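Local coordinates for conserved protein with 2 CBS domains (Pyrobaculum aerophilum, PDB 2RIH), which binds AMP through its paired CBS domains, which together form a Bateman domain, and may thereby sense the nucleotide, at residues 81-84 with 90-93; 60-63 with 68-71; 14-19 with 32-37; 48-53 with 105-110; 38-43 with 114-119. One frame throughout, in Å; residues are numbered along the deposited sequence.

Interaction 1 (81-84 with 90-93)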
loop_
_atom_site.group_PDB
_atom_site.type_symbol
_atom_site.label_atom_id
_atom_site.label_comp_id
_atom_site.label_asym_id
_atom_site.label_seq_id
_atom_site.Cartn_x
_atom_site.Cartn_y
_atom_site.Cartn_z
ATOM N N ILE A 81 13.996 6.693 -2.129
ATOM C CA ILE A 81 13.565 7.551 -3.221
ATOM C C ILE A 81 12.968 8.800 -2.572
ATOM O O ILE A 81 11.939 8.735 -1.890
ATOM C CB ILE A 81 12.521 6.877 -4.150
ATOM C CG1 ILE A 81 13.049 5.539 -4.710
ATOM C CG2 ILE A 81 12.112 7.842 -5.290
ATOM C CD1 ILE A 81 14.443 5.597 -5.373
ATOM N N THR A 82 13.622 9.933 -2.780
ATOM C CA THR A 82 13.291 11.139 -2.044
ATOM C C THR A 82 12.735 12.269 -2.901
ATOM O O THR A 82 12.975 12.338 -4.105
ATOM C CB THR A 82 14.531 11.702 -1.314
ATOM O OG1 THR A 82 15.495 12.112 -2.284
ATOM C CG2 THR A 82 15.158 10.660 -0.373
ATOM N N VAL A 83 11.990 13.151 -2.239
ATOM C CA VAL A 83 11.614 14.450 -2.791
ATOM C C VAL A 83 11.904 15.495 -1.731
ATOM O O VAL A 83 12.085 15.168 -0.562
ATOM C CB VAL A 83 10.119 14.526 -3.199
ATOM C CG1 VAL A 83 9.843 13.585 -4.355
ATOM C CG2 VAL A 83 9.203 14.226 -2.005
ATOM N N LEU A 84 11.964 16.753 -2.152
ATOM C CA LEU A 84 12.137 17.868 -1.229
ATOM C C LEU A 84 10.797 18.258 -0.620
ATOM O O LEU A 84 9.756 18.098 -1.254
ATOM C CB LEU A 84 12.751 19.080 -1.943
ATOM C CG LEU A 84 14.178 18.938 -2.461
ATOM C CD1 LEU A 84 14.492 20.079 -3.428
ATOM C CD2 LEU A 84 15.191 18.900 -1.302
ATOM N N HIS A 90 3.295 17.098 -7.690
ATOM C CA HIS A 90 3.378 16.350 -8.949
ATOM C C HIS A 90 4.733 15.658 -9.113
ATOM O O HIS A 90 4.824 14.616 -9.772
ATOM C CB HIS A 90 3.046 17.231 -10.175
ATOM C CG HIS A 90 4.145 18.162 -10.594
ATOM N ND1 HIS A 90 5.237 17.744 -11.323
ATOM C CD2 HIS A 90 4.297 19.498 -10.426
ATOM C CE1 HIS A 90 6.027 18.776 -11.564
ATOM N NE2 HIS A 90 5.477 19.855 -11.035
ATOM N N VAL A 91 5.774 16.233 -8.505
ATOM C CA VAL A 91 7.097 15.618 -8.484
ATOM C C VAL A 91 7.083 14.303 -7.690
ATOM O O VAL A 91 7.751 13.344 -8.079
ATOM C CB VAL A 91 8.172 16.570 -7.903
ATOM C CG1 VAL A 91 9.485 15.831 -7.683
ATOM C CG2 VAL A 91 8.381 17.759 -8.826
ATOM N N ALA A 92 6.325 14.260 -6.591
ATOM C CA ALA A 92 6.210 13.040 -5.775
ATOM C C ALA A 92 5.424 11.962 -6.512
ATOM O O ALA A 92 5.861 10.809 -6.577
ATOM C CB ALA A 92 5.559 13.341 -4.437
ATOM N N ALA A 93 4.272 12.348 -7.061
ATOM C CA ALA A 93 3.433 11.449 -7.845
ATOM C C ALA A 93 4.220 10.809 -8.982
ATOM O O ALA A 93 4.156 9.601 -9.178
ATOM C CB ALA A 93 2.225 12.197 -8.408
#
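Val83 meets Val91 and Ala92 with no flat group between them: neither a ring nor an amide nor a carboxylate puts a face or an edge into this contact, which is built from aliphatic carbon alone. One methyl does the work on the strand side. CG1 of Val83, set opposite its own carbonyl carbon by a chi1 of -66°, points at the helix and reaches Ala92 CA at 3.9 Å. The same CG1 lies 4.0 Å from Val91 CG1, the two valine side chains passing alongside each other in opposite directions. Ala92 also offers its methyl, CB standing 4.3 Å from Val83 CG1. Alanine suits this place because its small side chain lets the strand methyl come down almost onto the helix backbone, while the branched valines broaden the apolar surface, Val83 buried and Val91 partly exposed. The backbone of Val83 is meanwhile occupied on the sheet side, bonded to Val105 and Val107, and its side chain also rests on Val104 and Val106. Strand 82-84, helix 89-99 and strand 103-107 form a beta-alpha-beta unit, and this valine-to-helix packing is the seam of that crossover, characteristic of the CBS domain.

Interaction 2 (60-63 with 68-71)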
loop_
_atom_site.group_PDB
_atom_site.type_symbol
_atom_site.label_atom_id
_atom_site.label_comp_id
_atom_site.label_asym_id
_atom_site.label_seq_id
_atom_site.Cartn_x
_atom_site.Cartn_y
_atom_site.Cartn_z
ATOM N N LEU A 60 6.258 -8.189 3.589
ATOM C CA LEU A 60 5.431 -9.195 2.939
ATOM C C LEU A 60 6.317 -10.242 2.247
ATOM O O LEU A 60 6.118 -11.447 2.412
ATOM C CB LEU A 60 4.509 -8.520 1.908
ATOM C CG LEU A 60 3.451 -9.354 1.186
ATOM C CD1 LEU A 60 2.251 -9.557 2.087
ATOM C CD2 LEU A 60 3.009 -8.662 -0.115
ATOM N N ARG A 61 7.283 -9.759 1.467
ATOM C CA ARG A 61 8.222 -10.631 0.759
ATOM C C ARG A 61 9.043 -11.479 1.734
ATOM O O ARG A 61 9.317 -12.655 1.470
ATOM C CB ARG A 61 9.148 -9.804 -0.141
ATOM C CG ARG A 61 10.245 -10.620 -0.827
ATOM C CD ARG A 61 11.130 -9.765 -1.733
ATOM N NE ARG A 61 11.564 -8.532 -1.081
ATOM C CZ ARG A 61 12.500 -8.448 -0.139
ATOM N NH1 ARG A 61 12.796 -7.260 0.377
ATOM N NH2 ARG A 61 13.140 -9.534 0.300
ATOM N N ALA A 62 9.429 -10.877 2.859
ATOM C CA ALA A 62 10.175 -11.557 3.918
ATOM C C ALA A 62 9.400 -12.750 4.466
ATOM O O ALA A 62 9.958 -13.828 4.652
ATOM C CB ALA A 62 10.493 -10.572 5.052
ATOM N N VAL A 63 8.113 -12.535 4.724
ATOM C CA VAL A 63 7.193 -13.572 5.173
ATOM C C VAL A 63 7.102 -14.700 4.125
ATOM O O VAL A 63 7.281 -15.864 4.455
ATOM C CB VAL A 63 5.781 -12.970 5.444
ATOM C CG1 VAL A 63 4.745 -14.060 5.703
ATOM C CG2 VAL A 63 5.826 -11.990 6.610
ATOM N N ASP A 68 14.119 -15.135 8.714
ATOM C CA ASP A 68 14.135 -14.883 10.134
ATOM C C ASP A 68 13.702 -13.428 10.325
ATOM O O ASP A 68 14.474 -12.496 10.083
ATOM C CB ASP A 68 15.534 -15.136 10.703
ATOM C CG ASP A 68 15.594 -14.993 12.213
ATOM O OD1 ASP A 68 16.672 -15.280 12.768
ATOM O OD2 ASP A 68 14.584 -14.611 12.851
ATOM N N LEU A 69 12.453 -13.260 10.748
ATOM C CA LEU A 69 11.837 -11.942 10.955
ATOM C C LEU A 69 12.422 -11.185 12.157
ATOM O O LEU A 69 12.158 -10.002 12.339
ATOM C CB LEU A 69 10.317 -12.099 11.099
ATOM C CG LEU A 69 9.409 -12.071 9.853
ATOM C CD1 LEU A 69 10.103 -12.412 8.551
ATOM C CD2 LEU A 69 8.179 -12.966 10.089
ATOM N N ASP A 70 13.210 -11.870 12.976
ATOM C CA ASP A 70 13.980 -11.215 14.038
ATOM C C ASP A 70 15.443 -10.991 13.638
ATOM O O ASP A 70 16.264 -10.618 14.466
ATOM C CB ASP A 70 13.887 -12.022 15.329
ATOM C CG ASP A 70 12.502 -11.997 15.915
ATOM O OD1 ASP A 70 12.023 -10.901 16.253
ATOM O OD2 ASP A 70 11.891 -13.070 16.027
ATOM N N GLY A 71 15.753 -11.219 12.368
ATOM C CA GLY A 71 17.047 -10.855 11.806
ATOM C C GLY A 71 17.035 -9.397 11.349
ATOM O O GLY A 71 16.009 -8.718 11.434
#
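Leu69 carries the whole tight side of this contact, using its two methyls separately against helix 56-64. CD1 lies 4.0 Å from Ala62 CB and also passes 4.2 Å from Ala62 O, while CD2 approaches Val63 CG2 at 4.3 Å. A chi2 of 22°, off the staggered positions, turns the two methyls to different helix residues, CD1 to Ala62 and CD2 to Val63. Ala62 turns its small side chain toward the loop, so a leucine can settle close to the helix backbone; Val63 starts out facing the other way and joins in through a single methyl. All three are buried, and the second subunit contributes to that: Leu69 packs on Leu69 of the neighbouring subunit and Val63 on its own counterpart there, so this apolar cluster forms part of the dimer interface. The other side of the loop is polar and looser. Residues 68-71 make a type I beta turn, closed by Gly71 N to Asp68 O at 2.9 Å, and an Asx turn is superposed on it. There Asp70 N donates to Asp68 OD2 at 3.1 Å, with an N-H...O angle of 147° and from a position 45° out of the carboxylate plane. Glycine fits the last place of the turn, since a beta carbon there would press on Asp68 O. Asp68 itself is exposed to solvent, whereas the Asp70 carboxylate is drawn into salt bridges with Arg25 and with Arg66 of the second subunit.

Interaction 3 (14-19 with 32-37). With SO4 (sulfate ion), chain H; SO4 (sulfate ion), chain D.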
loop_
_atom_site.group_PDB
_atom_site.type_symbol
_atom_site.label_atom_id
_atom_site.label_comp_id
_atom_site.label_asym_id
_atom_site.label_seq_id
_atom_site.Cartn_x
_atom_site.Cartn_y
_atom_site.Cartn_z
ATOM N N PRO A 14 4.855 12.601 12.354
ATOM C CA PRO A 14 6.277 12.349 12.150
ATOM C C PRO A 14 6.509 10.985 11.490
ATOM O O PRO A 14 5.743 10.040 11.720
ATOM C CB PRO A 14 6.862 12.398 13.568
ATOM C CG PRO A 14 5.869 13.185 14.362
ATOM C CD PRO A 14 4.535 12.832 13.775
ATOM N N PRO A 15 7.549 10.885 10.653
ATOM C CA PRO A 15 7.789 9.634 9.964
ATOM C C PRO A 15 8.247 8.551 10.927
ATOM O O PRO A 15 8.798 8.851 11.990
ATOM C CB PRO A 15 8.904 9.987 8.975
ATOM C CG PRO A 15 9.601 11.113 9.589
ATOM C CD PRO A 15 8.554 11.902 10.312
ATOM N N VAL A 16 7.984 7.303 10.558
ATOM C CA VAL A 16 8.512 6.168 11.283
ATOM C C VAL A 16 9.968 5.984 10.856
ATOM O O VAL A 16 10.260 5.716 9.685
ATOM C CB VAL A 16 7.718 4.876 10.993
ATOM C CG1 VAL A 16 8.422 3.671 11.587
ATOM C CG2 VAL A 16 6.317 4.993 11.540
ATOM N N SER A 17 10.886 6.177 11.793
ATOM C CA SER A 17 12.287 5.926 11.516
ATOM C C SER A 17 12.886 5.063 12.612
ATOM O O SER A 17 12.507 5.168 13.771
ATOM C CB SER A 17 13.074 7.230 11.356
ATOM O OG SER A 17 13.123 7.955 12.568
ATOM N N LEU A 18 13.811 4.201 12.211
ATOM C CA LEU A 18 14.526 3.333 13.120
ATOM C C LEU A 18 15.998 3.366 12.714
ATOM O O LEU A 18 16.312 3.645 11.556
ATOM C CB LEU A 18 13.985 1.900 13.049
ATOM C CG LEU A 18 12.540 1.637 13.492
ATOM C CD1 LEU A 18 11.540 1.866 12.345
ATOM C CD2 LEU A 18 12.412 0.228 14.024
ATOM N N PRO A 19 16.911 3.115 13.668
ATOM C CA PRO A 19 18.307 3.008 13.243
ATOM C C PRO A 19 18.521 1.848 12.264
ATOM O O PRO A 19 17.752 0.876 12.254
ATOM C CB PRO A 19 19.080 2.797 14.551
ATOM C CG PRO A 19 18.070 2.408 15.568
ATOM C CD PRO A 19 16.746 2.951 15.121
ATOM N N ALA A 32 3.135 -0.940 12.364
ATOM C CA ALA A 32 1.816 -1.378 12.833
ATOM C C ALA A 32 1.226 -0.372 13.824
ATOM O O ALA A 32 0.061 0.001 13.719
ATOM C CB ALA A 32 1.907 -2.766 13.483
ATOM N N LYS A 33 2.059 0.047 14.776
ATOM C CA LYS A 33 1.718 1.042 15.800
ATOM C C LYS A 33 1.267 2.396 15.230
ATOM O O LYS A 33 0.265 2.965 15.666
ATOM C CB LYS A 33 2.947 1.221 16.699
ATOM C CG LYS A 33 2.919 2.354 17.712
ATOM C CD LYS A 33 4.172 2.242 18.580
ATOM C CE LYS A 33 4.727 3.581 19.010
ATOM N NZ LYS A 33 6.165 3.431 19.426
ATOM N N ASN A 34 2.009 2.898 14.250
ATOM C CA ASN A 34 1.726 4.194 13.637
ATOM C C ASN A 34 0.732 4.146 12.479
ATOM O O ASN A 34 0.325 5.195 11.962
ATOM C CB ASN A 34 3.039 4.847 13.213
ATOM C CG ASN A 34 3.845 5.313 14.402
ATOM O OD1 ASN A 34 3.633 6.420 14.906
ATOM N ND2 ASN A 34 4.749 4.467 14.881
ATOM N N ARG A 35 0.337 2.932 12.092
ATOM C CA ARG A 35 -0.650 2.699 11.035
ATOM C C ARG A 35 -0.242 3.325 9.707
ATOM O O ARG A 35 -1.048 3.976 9.032
ATOM C CB ARG A 35 -2.044 3.183 11.473
ATOM C CG ARG A 35 -2.443 2.680 12.852
ATOM C CD ARG A 35 -3.896 2.227 12.936
ATOM N NE ARG A 35 -4.042 1.226 13.999
ATOM C CZ ARG A 35 -4.823 0.147 13.947
ATOM N NH1 ARG A 35 -5.555 -0.134 12.866
ATOM N NH2 ARG A 35 -4.856 -0.679 14.983
ATOM N N VAL A 36 1.028 3.132 9.351
ATOM C CA VAL A 36 1.573 3.591 8.076
ATOM C C VAL A 36 2.387 2.443 7.487
ATOM O O VAL A 36 2.634 1.447 8.165
ATOM C CB VAL A 36 2.414 4.884 8.210
ATOM C CG1 VAL A 36 1.515 6.054 8.627
ATOM C CG2 VAL A 36 3.601 4.694 9.190
ATOM N N GLY A 37 2.797 2.585 6.236
ATOM C CA GLY A 37 3.371 1.466 5.494
ATOM C C GLY A 37 4.830 1.546 5.116
ATOM O O GLY A 37 5.354 0.596 4.536
HETATM S S SO4 H . -4.573 0.443 9.232
HETATM O O1 SO4 H . -4.979 -0.934 8.934
HETATM O O2 SO4 H . -4.400 1.219 8.007
HETATM O O3 SO4 H . -5.611 1.082 10.038
HETATM O O4 SO4 H . -3.308 0.415 9.954
HETATM S S SO4 D . 0.046 4.505 4.147
HETATM O O1 SO4 D . -0.272 4.408 2.733
HETATM O O2 SO4 D . -0.176 5.872 4.599
HETATM O O3 SO4 D . -0.825 3.636 4.910
HETATM O O4 SO4 D . 1.426 4.128 4.372
HETATM O O HOH W 1 4.962 9.115 13.999
#
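Asn34 and Val36 close on Val16 from successive points of 32-37, where helix 24-34 ends and the chain turns toward the next strand. At Ala32 the carbonyl O accepts a weak bond from Arg35 N at 3.4 Å and also a hydrogen bond from Arg61 of the second subunit. Asn34 follows, crossing Val16 at a slant with its CB 3.7 Å from Val16 CG2. The amide is useful at both ends: ND2 is hydrogen-bonded to Glu30 O in the helix, and OD1 accepts a hydrogen bond from a water at 3.1 Å, which also donates to Pro14 O and so bridges the segments. Arg35 leaves the helix in a left-handed backbone conformation (phi 58°). Its guanidinium meets a sulfate edge-on and in plane, NH1 donating to O3 at 3.1 Å, and Arg57 and Arg61 of the second subunit grip the same anion. Val36 turns back toward the strand, at the margin of the contact, and its CG2 touches Val16 CG2 at 3.6 Å, methyl against methyl as the side chains slide past each other. Gly37 N then donates to O4 of the other sulfate at 2.8 Å, where a beta carbon would crowd that oxygen. Strand 16-19, helix 24-34 and strand 38-43 form a beta-alpha-beta unit of the CBS fold; Val16 and Gly37 contact AMP in a structure of this protein, so its helix-to-strand turn lines a nucleotide site.

Interaction 4 (48-53 with 105-110)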
loop_
_atom_site.group_PDB
_atom_site.type_symbol
_atom_site.label_atom_id
_atom_site.label_comp_id
_atom_site.label_asym_id
_atom_site.label_seq_id
_atom_site.Cartn_x
_atom_site.Cartn_y
_atom_site.Cartn_z
ATOM N N LYS A 48 18.934 11.823 11.543
ATOM C CA LYS A 48 18.206 12.655 10.589
ATOM C C LYS A 48 18.454 12.258 9.135
ATOM O O LYS A 48 17.680 12.641 8.262
ATOM C CB LYS A 48 18.565 14.130 10.782
ATOM C CG LYS A 48 18.096 14.703 12.115
ATOM C CD LYS A 48 17.849 16.206 12.024
ATOM C CE LYS A 48 19.075 17.020 12.357
ATOM N NZ LYS A 48 19.131 17.341 13.814
ATOM N N ARG A 49 19.518 11.485 8.896
ATOM C CA ARG A 49 19.925 11.104 7.545
ATOM C C ARG A 49 19.351 9.740 7.130
ATOM O O ARG A 49 19.698 8.719 7.715
ATOM C CB ARG A 49 21.456 11.075 7.448
ATOM C CG ARG A 49 21.979 11.154 6.019
ATOM C CD ARG A 49 23.502 11.275 5.949
ATOM N NE ARG A 49 24.173 9.972 5.982
ATOM C CZ ARG A 49 24.850 9.464 7.016
ATOM N NH1 ARG A 49 24.984 10.132 8.160
ATOM N NH2 ARG A 49 25.406 8.261 6.900
ATOM N N PRO A 50 18.449 9.718 6.124
ATOM C CA PRO A 50 17.953 8.423 5.618
ATOM C C PRO A 50 19.015 7.628 4.869
ATOM O O PRO A 50 19.763 8.197 4.067
ATOM C CB PRO A 50 16.834 8.815 4.642
ATOM C CG PRO A 50 16.512 10.205 4.941
ATOM C CD PRO A 50 17.777 10.836 5.441
ATOM N N VAL A 51 19.096 6.328 5.146
ATOM C CA VAL A 51 20.014 5.446 4.412
ATOM C C VAL A 51 19.257 4.335 3.685
ATOM O O VAL A 51 19.753 3.766 2.719
ATOM C CB VAL A 51 21.131 4.879 5.327
ATOM C CG1 VAL A 51 21.996 6.038 5.874
ATOM C CG2 VAL A 51 20.560 4.040 6.459
ATOM N N ALA A 52 18.037 4.048 4.125
ATOM C CA ALA A 52 17.264 2.979 3.526
ATOM C C ALA A 52 15.814 3.100 3.922
ATOM O O ALA A 52 15.478 3.835 4.855
ATOM C CB ALA A 52 17.818 1.617 3.962
ATOM N N VAL A 53 14.962 2.375 3.206
ATOM C CA VAL A 53 13.550 2.278 3.533
ATOM C C VAL A 53 13.104 0.818 3.538
ATOM O O VAL A 53 13.621 -0.011 2.777
ATOM C CB VAL A 53 12.665 3.114 2.565
ATOM C CG1 VAL A 53 13.046 4.587 2.659
ATOM C CG2 VAL A 53 12.758 2.608 1.105
ATOM N N VAL A 105 10.175 9.400 0.428
ATOM C CA VAL A 105 10.765 10.017 1.604
ATOM C C VAL A 105 10.897 11.513 1.329
ATOM O O VAL A 105 11.465 11.908 0.312
ATOM C CB VAL A 105 12.133 9.378 1.919
ATOM C CG1 VAL A 105 12.809 10.076 3.096
ATOM C CG2 VAL A 105 11.955 7.897 2.211
ATOM N N VAL A 106 10.329 12.341 2.204
ATOM C CA VAL A 106 10.441 13.789 2.072
ATOM C C VAL A 106 11.617 14.275 2.905
ATOM O O VAL A 106 11.699 13.993 4.097
ATOM C CB VAL A 106 9.152 14.524 2.525
ATOM C CG1 VAL A 106 9.273 16.016 2.279
ATOM C CG2 VAL A 106 7.925 13.971 1.796
ATOM N N VAL A 107 12.527 15.003 2.268
ATOM C CA VAL A 107 13.697 15.554 2.940
ATOM C C VAL A 107 13.774 17.058 2.689
ATOM O O VAL A 107 13.096 17.582 1.800
ATOM C CB VAL A 107 15.005 14.857 2.484
ATOM C CG1 VAL A 107 14.983 13.369 2.862
ATOM C CG2 VAL A 107 15.239 15.039 0.977
ATOM N N ASN A 108 14.559 17.754 3.507
ATOM C CA ASN A 108 14.795 19.178 3.305
ATOM C C ASN A 108 16.066 19.395 2.488
ATOM O O ASN A 108 16.755 18.431 2.143
ATOM C CB ASN A 108 14.837 19.935 4.645
ATOM C CG ASN A 108 15.978 19.502 5.556
ATOM O OD1 ASN A 108 17.009 18.987 5.109
ATOM N ND2 ASN A 108 15.803 19.742 6.852
ATOM N N LYS A 109 16.363 20.658 2.184
ATOM C CA LYS A 109 17.548 21.045 1.393
ATOM C C LYS A 109 18.876 20.535 1.968
ATOM O O LYS A 109 19.869 20.427 1.238
ATOM C CB LYS A 109 17.614 22.570 1.241
ATOM C CG LYS A 109 17.612 23.321 2.567
ATOM C CD LYS A 109 17.849 24.802 2.397
ATOM C CE LYS A 109 17.639 25.530 3.722
ATOM N NZ LYS A 109 18.607 25.108 4.789
ATOM N N ASN A 110 18.891 20.235 3.267
ATOM C CA ASN A 110 20.073 19.700 3.942
ATOM C C ASN A 110 20.072 18.171 4.038
ATOM O O ASN A 110 20.911 17.588 4.732
ATOM C CB ASN A 110 20.214 20.328 5.337
ATOM C CG ASN A 110 20.599 21.797 5.282
ATOM O OD1 ASN A 110 21.016 22.308 4.241
ATOM N ND2 ASN A 110 20.476 22.483 6.413
#
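Pro50 and Val105, with CA atoms 8.4 Å apart, mark where two strands come nearest, running nearly antiparallel at 167° with axes 10.2 Å apart, a spacing bridged by side chains and not by backbone hydrogen bonds. The closest touch is Val53 CG1 against Val105 CG2 at 3.5 Å, as the two valines slide past each other in opposite directions. Val105 divides its methyls between partners: with chi1 at 176°, CG1 stands opposite its backbone N and turns to the proline, leaving CG2 for Val53. Pro50 presents the outermost carbon of its ring, CG lying 4.1 Å from Val105 CG1 and also 4.1 Å from Val107 CG1, so that it slots between two residues on the same face of their strand. A proline is well placed here, a compact apolar ring that fills the space between the sheets. Alternation alone would not put both Pro50 and Val53 on this face; the classic beta bulge at Val51 and Ala52, both opposite Leu41, shifts the pattern by one residue. Around this layer, strand 38-43 supports its own sheet's side, with Leu38 beside Val53 and Val40 beside Pro50, while on the other sheet strand 82-84 brings Thr82 against Val105 and Val107, and Leu113 from the neighbouring strand 113-118 also touches Val105.

Interaction 5 (38-43 with 114-119). With SO4 (sulfate ion), chain D.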
loop_
_atom_site.group_PDB
_atom_site.type_symbol
_atom_site.label_atom_id
_atom_site.label_comp_id
_atom_site.label_asym_id
_atom_site.label_seq_id
_atom_site.Cartn_x
_atom_site.Cartn_y
_atom_site.Cartn_z
ATOM N N LEU A 38 5.487 2.666 5.417
ATOM C CA LEU A 38 6.916 2.809 5.131
ATOM C C LEU A 38 7.711 3.367 6.305
ATOM O O LEU A 38 7.350 4.403 6.884
ATOM C CB LEU A 38 7.156 3.668 3.883
ATOM C CG LEU A 38 8.608 3.659 3.392
ATOM C CD1 LEU A 38 8.723 3.095 1.984
ATOM C CD2 LEU A 38 9.251 5.040 3.496
ATOM N N ALA A 39 8.785 2.646 6.643
ATOM C CA ALA A 39 9.745 3.041 7.653
ATOM C C ALA A 39 11.056 3.505 6.999
ATOM O O ALA A 39 11.508 2.940 6.001
ATOM C CB ALA A 39 10.022 1.867 8.617
ATOM N N VAL A 40 11.665 4.536 7.571
ATOM C CA VAL A 40 12.972 5.000 7.132
ATOM C C VAL A 40 14.049 4.491 8.093
ATOM O O VAL A 40 13.933 4.651 9.303
ATOM C CB VAL A 40 13.024 6.548 7.051
ATOM C CG1 VAL A 40 14.435 7.038 6.702
ATOM C CG2 VAL A 40 12.017 7.062 6.037
ATOM N N LEU A 41 15.082 3.855 7.552
ATOM C CA LEU A 41 16.235 3.449 8.359
ATOM C C LEU A 41 17.243 4.584 8.279
ATOM O O LEU A 41 17.525 5.085 7.192
ATOM C CB LEU A 41 16.833 2.123 7.886
ATOM C CG LEU A 41 15.961 0.857 7.978
ATOM C CD1 LEU A 41 16.820 -0.393 7.748
ATOM C CD2 LEU A 41 15.201 0.729 9.305
ATOM N N THR A 42 17.736 5.027 9.435
ATOM C CA THR A 42 18.624 6.183 9.499
ATOM C C THR A 42 20.039 5.778 9.899
ATOM O O THR A 42 20.257 4.724 10.508
ATOM C CB THR A 42 18.088 7.267 10.477
ATOM O OG1 THR A 42 17.926 6.704 11.782
ATOM C CG2 THR A 42 16.738 7.805 9.992
ATOM N N ALA A 43 20.992 6.628 9.531
ATOM C CA ALA A 43 22.399 6.393 9.805
ATOM C C ALA A 43 22.629 6.296 11.313
ATOM O O ALA A 43 22.086 7.089 12.088
ATOM C CB ALA A 43 23.251 7.510 9.205
ATOM N N VAL A 114 12.173 14.781 6.747
ATOM C CA VAL A 114 11.057 15.621 7.149
ATOM C C VAL A 114 9.818 14.748 7.369
ATOM O O VAL A 114 9.088 14.895 8.346
ATOM C CB VAL A 114 10.751 16.671 6.054
ATOM C CG1 VAL A 114 9.629 17.609 6.508
ATOM C CG2 VAL A 114 12.006 17.464 5.714
ATOM N N GLY A 115 9.579 13.841 6.437
ATOM C CA GLY A 115 8.433 12.974 6.526
ATOM C C GLY A 115 8.438 11.939 5.436
ATOM O O GLY A 115 9.437 11.772 4.704
ATOM N N VAL A 116 7.314 11.236 5.362
ATOM C CA VAL A 116 7.048 10.257 4.333
ATOM C C VAL A 116 5.669 10.572 3.755
ATOM O O VAL A 116 4.683 10.715 4.488
ATOM C CB VAL A 116 7.077 8.819 4.901
ATOM C CG1 VAL A 116 6.588 7.798 3.842
ATOM C CG2 VAL A 116 8.476 8.474 5.402
ATOM N N LEU A 117 5.621 10.694 2.439
ATOM C CA LEU A 117 4.398 10.973 1.718
ATOM C C LEU A 117 3.904 9.670 1.089
ATOM O O LEU A 117 4.679 8.922 0.495
ATOM C CB LEU A 117 4.682 12.021 0.639
ATOM C CG LEU A 117 3.511 12.679 -0.083
ATOM C CD1 LEU A 117 2.783 13.655 0.846
ATOM C CD2 LEU A 117 4.005 13.396 -1.342
ATOM N N SER A 118 2.611 9.408 1.240
ATOM C CA SER A 118 1.982 8.234 0.694
ATOM C C SER A 118 1.134 8.581 -0.528
ATOM O O SER A 118 0.736 9.725 -0.719
ATOM C CB SER A 118 1.076 7.608 1.753
ATOM O OG SER A 118 0.289 6.599 1.184
ATOM N N ILE A 119 0.848 7.563 -1.332
ATOM C CA ILE A 119 -0.099 7.674 -2.426
ATOM C C ILE A 119 -1.515 8.052 -1.902
ATOM O O ILE A 119 -2.283 8.732 -2.586
ATOM C CB ILE A 119 -0.111 6.363 -3.250
ATOM C CG1 ILE A 119 -0.779 6.579 -4.604
ATOM C CG2 ILE A 119 -0.786 5.216 -2.473
ATOM C CD1 ILE A 119 -0.448 5.482 -5.596
HETATM S S SO4 D . 0.046 4.505 4.147
HETATM O O1 SO4 D . -0.272 4.408 2.733
HETATM O O2 SO4 D . -0.176 5.872 4.599
HETATM O O3 SO4 D . -0.825 3.636 4.910
HETATM O O4 SO4 D . 1.426 4.128 4.372
#
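Apolar contact comes first, and it centres on Val116, whose two methyls receive two residues of strand 38-43. Leu38 lays its CD2 3.8 Å from Val116 CG1 and 4.0 Å from CG2, the two side chains crossing at about a right angle. Val40, two residues further along and on the same face of its strand, meets Val116 CG2 with its own CG2 at 3.9 Å, running alongside in the reverse sense. A beta-branched residue suits the place because its fork serves both neighbours at once. Replacing Val116 by an alanine would remove both methyls and would probably leave Leu38 CD2 and Val40 CG2 facing a gap between the sheets. This side-chain packing joins strands from two three-stranded sheets, one from each CBS motif, whose association is the hallmark of a Bateman domain. Beside Val116, Val114 and Gly115 form a classic beta bulge opposite Val106. The polar contacts lie at the end of strand 113-118. With chi1 of 170°, the hydroxyl of Ser118 stands opposite its backbone N and donates to sulfate O1 at 2.7 Å. The same OG accepts from Arg120 N, making Ser118 the N-cap of the following helix, while its backbone N is bonded to Asp121. Leu38 and Ser118 both contact AMP in a structure of this protein, and His103 of the same chain and Arg57 of the second subunit also hold the sulfate.

Along the chain, interaction 3 closes first, interaction 2 follows, and interaction 1 comes last of the short-range three; interactions 4 and 5 are the long connections that span interactions 1 and 2. Interactions 3 and 1 are the crossovers of the first and second CBS motifs, their centres about 19 Å apart on opposite sides of the chain's centre. Between them, interactions 4 and 5, with centres about 8 Å apart, bind the two sheets together, 38-43 and 50-55 in one, 103-107 and 113-118 in the other. Interaction 2 lies about 20 Å from interaction 5, centre to centre, and like interaction 3 touches the second subunit. Interactions 3 and 5 touch the same sulfate and hold AMP-binding residues, consistent with a nucleotide site near the motifs' join.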